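Local coordinates for protein malonate decarboxylase subunit alpha (Acinetobacter baumannii ATCC 17978, PDB 6MPR) that probably acts as the acyl-carrier-protein transferase subunit of malonate decarboxylase, the enzyme complex that converts malonate to acetate and carbon dioxide, at residues G383-F388 against I452-T457. Residues are numbered along the deposited sequence; the frame is centred on the assembly and turned at random. Where two conformers were deposited one is given.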
loop_
_atom_site.group_PDB
_atom_site.type_symbol
_atom_site.label_atom_id
_atom_site.label_comp_id
_atom_site.label_asym_id
_atom_site.label_seq_id
_atom_site.Cartn_x
_atom_site.Cartn_y
_atom_site.Cartn_z
ATOM N N GLY A 383 9.087 -9.617 -28.462
ATOM C CA GLY A 383 7.773 -9.575 -29.066
ATOM C C GLY A 383 6.596 -9.757 -28.129
ATOM O O GLY A 383 5.451 -9.750 -28.604
ATOM N N ARG A 384 6.826 -9.936 -26.823
ATOM C CA ARG A 384 5.759 -10.252 -25.869
ATOM C C ARG A 384 5.826 -9.336 -24.642
ATOM O O ARG A 384 6.465 -9.660 -23.643
ATOM C CB ARG A 384 5.851 -11.722 -25.469
ATOM C CG ARG A 384 5.683 -12.673 -26.666
ATOM C CD ARG A 384 6.325 -14.033 -26.384
ATOM N NE ARG A 384 5.946 -15.048 -27.372
ATOM C CZ ARG A 384 6.461 -15.145 -28.596
ATOM N NH1 ARG A 384 7.370 -14.272 -29.012
ATOM N NH2 ARG A 384 6.047 -16.108 -29.420
ATOM N N LEU A 385 5.117 -8.216 -24.686
ATOM C CA LEU A 385 5.183 -7.226 -23.606
ATOM C C LEU A 385 4.326 -7.684 -22.422
ATOM O O LEU A 385 3.199 -7.240 -22.200
ATOM C CB LEU A 385 4.763 -5.862 -24.138
ATOM C CG LEU A 385 5.002 -4.646 -23.251
ATOM C CD1 LEU A 385 6.448 -4.590 -22.822
ATOM C CD2 LEU A 385 4.628 -3.396 -24.023
ATOM N N ALA A 386 4.883 -8.605 -21.642
ATOM C CA ALA A 386 4.186 -9.094 -20.461
ATOM C C ALA A 386 3.952 -7.948 -19.474
ATOM O O ALA A 386 4.611 -6.903 -19.513
ATOM C CB ALA A 386 4.988 -10.219 -19.791
ATOM N N GLY A 387 2.969 -8.140 -18.605
ATOM C CA GLY A 387 2.765 -7.264 -17.476
ATOM C C GLY A 387 3.281 -7.934 -16.225
ATOM O O GLY A 387 3.583 -9.125 -16.205
ATOM N N PHE A 388 3.394 -7.156 -15.161
ATOM C CA PHE A 388 3.991 -7.390 -13.842
ATOM C C PHE A 388 3.033 -8.062 -12.851
ATOM O O PHE A 388 3.441 -8.792 -11.938
ATOM C CB PHE A 388 4.400 -6.036 -13.227
ATOM C CG PHE A 388 5.521 -5.307 -13.939
ATOM C CD1 PHE A 388 6.678 -5.962 -14.311
ATOM C CD2 PHE A 388 5.434 -3.937 -14.169
ATOM C CE1 PHE A 388 7.724 -5.278 -14.950
ATOM C CE2 PHE A 388 6.463 -3.250 -14.809
ATOM C CZ PHE A 388 7.622 -3.918 -15.184
ATOM N N ILE A 452 15.382 -5.609 -22.308
ATOM C CA ILE A 452 16.054 -4.386 -22.746
ATOM C C ILE A 452 15.679 -4.056 -24.179
ATOM O O ILE A 452 15.298 -2.923 -24.490
ATOM C CB ILE A 452 17.578 -4.510 -22.594
ATOM C CG1 ILE A 452 17.958 -4.800 -21.138
ATOM C CG2 ILE A 452 18.222 -3.239 -23.108
ATOM C CD1 ILE A 452 19.375 -5.307 -21.004
ATOM N N ASP A 453 15.789 -5.035 -25.081
ATOM C CA ASP A 453 15.426 -4.752 -26.470
ATOM C C ASP A 453 13.919 -4.559 -26.643
ATOM O O ASP A 453 13.497 -3.799 -27.527
ATOM C CB ASP A 453 15.938 -5.855 -27.397
ATOM C CG ASP A 453 17.421 -5.721 -27.701
ATOM O OD1 ASP A 453 18.065 -4.796 -27.163
ATOM O OD2 ASP A 453 17.947 -6.545 -28.477
ATOM N N VAL A 454 13.089 -5.218 -25.821
ATOM C CA VAL A 454 11.654 -4.955 -25.900
ATOM C C VAL A 454 11.364 -3.503 -25.540
ATOM O O VAL A 454 10.541 -2.844 -26.184
ATOM C CB VAL A 454 10.857 -5.922 -25.004
ATOM C CG1 VAL A 454 9.407 -5.473 -24.944
ATOM C CG2 VAL A 454 10.933 -7.342 -25.549
ATOM N N ALA A 455 12.043 -2.977 -24.520
ATOM C CA ALA A 455 11.882 -1.565 -24.170
ATOM C C ALA A 455 12.218 -0.664 -25.352
ATOM O O ALA A 455 11.485 0.289 -25.647
ATOM C CB ALA A 455 12.753 -1.215 -22.961
ATOM N N LYS A 456 13.324 -0.951 -26.049
ATOM C CA LYS A 456 13.694 -0.161 -27.224
ATOM C C LYS A 456 12.631 -0.254 -28.310
ATOM O O LYS A 456 12.230 0.761 -28.890
ATOM C CB LYS A 456 15.045 -0.630 -27.768
ATOM C CG LYS A 456 16.204 -0.340 -26.842
ATOM C CD LYS A 456 17.425 -1.202 -27.141
ATOM C CE LYS A 456 18.095 -0.807 -28.440
ATOM N NZ LYS A 456 19.386 -1.534 -28.610
ATOM N N THR A 457 12.170 -1.471 -28.601
ATOM C CA THR A 457 11.224 -1.678 -29.693
ATOM C C THR A 457 9.871 -1.035 -29.396
ATOM O O THR A 457 9.246 -0.444 -30.291
ATOM C CB THR A 457 11.076 -3.175 -29.945
ATOM O OG1 THR A 457 12.344 -3.702 -30.351
ATOM C CG2 THR A 457 10.044 -3.455 -31.024
#
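Val454, on one face of the short helix 450-458, drives its two methyl groups at Leu385 and Gly383, residues of an irregular loop which makes an inverse gamma turn centred on Leu385. The contact is small, burying about 110 Å² in all, and it is apolar where side chain meets side chain. With CG1 anti to the backbone N (chi1 171°), the valine splits its work between two branches: CG1 meets the leucine, while CG2 lies more loosely over the backbone of Gly383. Leu385 answers with one methyl, its CD1 lying 3.7 Å from CG1 of Val454, and the two side chains cross at a slant. The leucine stem sets off beside the helix; chi1 of -169° sets CG anti to the backbone N, and the turn about CB-CG then brings CD1 to the valine. Beyond this pair, the leucine also packs on Ile130 of helix 125-131 and on Ile140 of strand 136-140, an edge strand, within this chain, of the parallel sheet in the first half of the chain. The loop thus lies between that sheet region and helix 450-458, which follows strand 429-433 of the second, mixed sheet. Ala455, pointing away from the loop, packs on Tyr422 of the second subunit. At the 383 end of 383-388, Gly383 takes a positive phi of 77°, which by itself favours glycine, and its N stands 4.1 Å from CG2 of Val454.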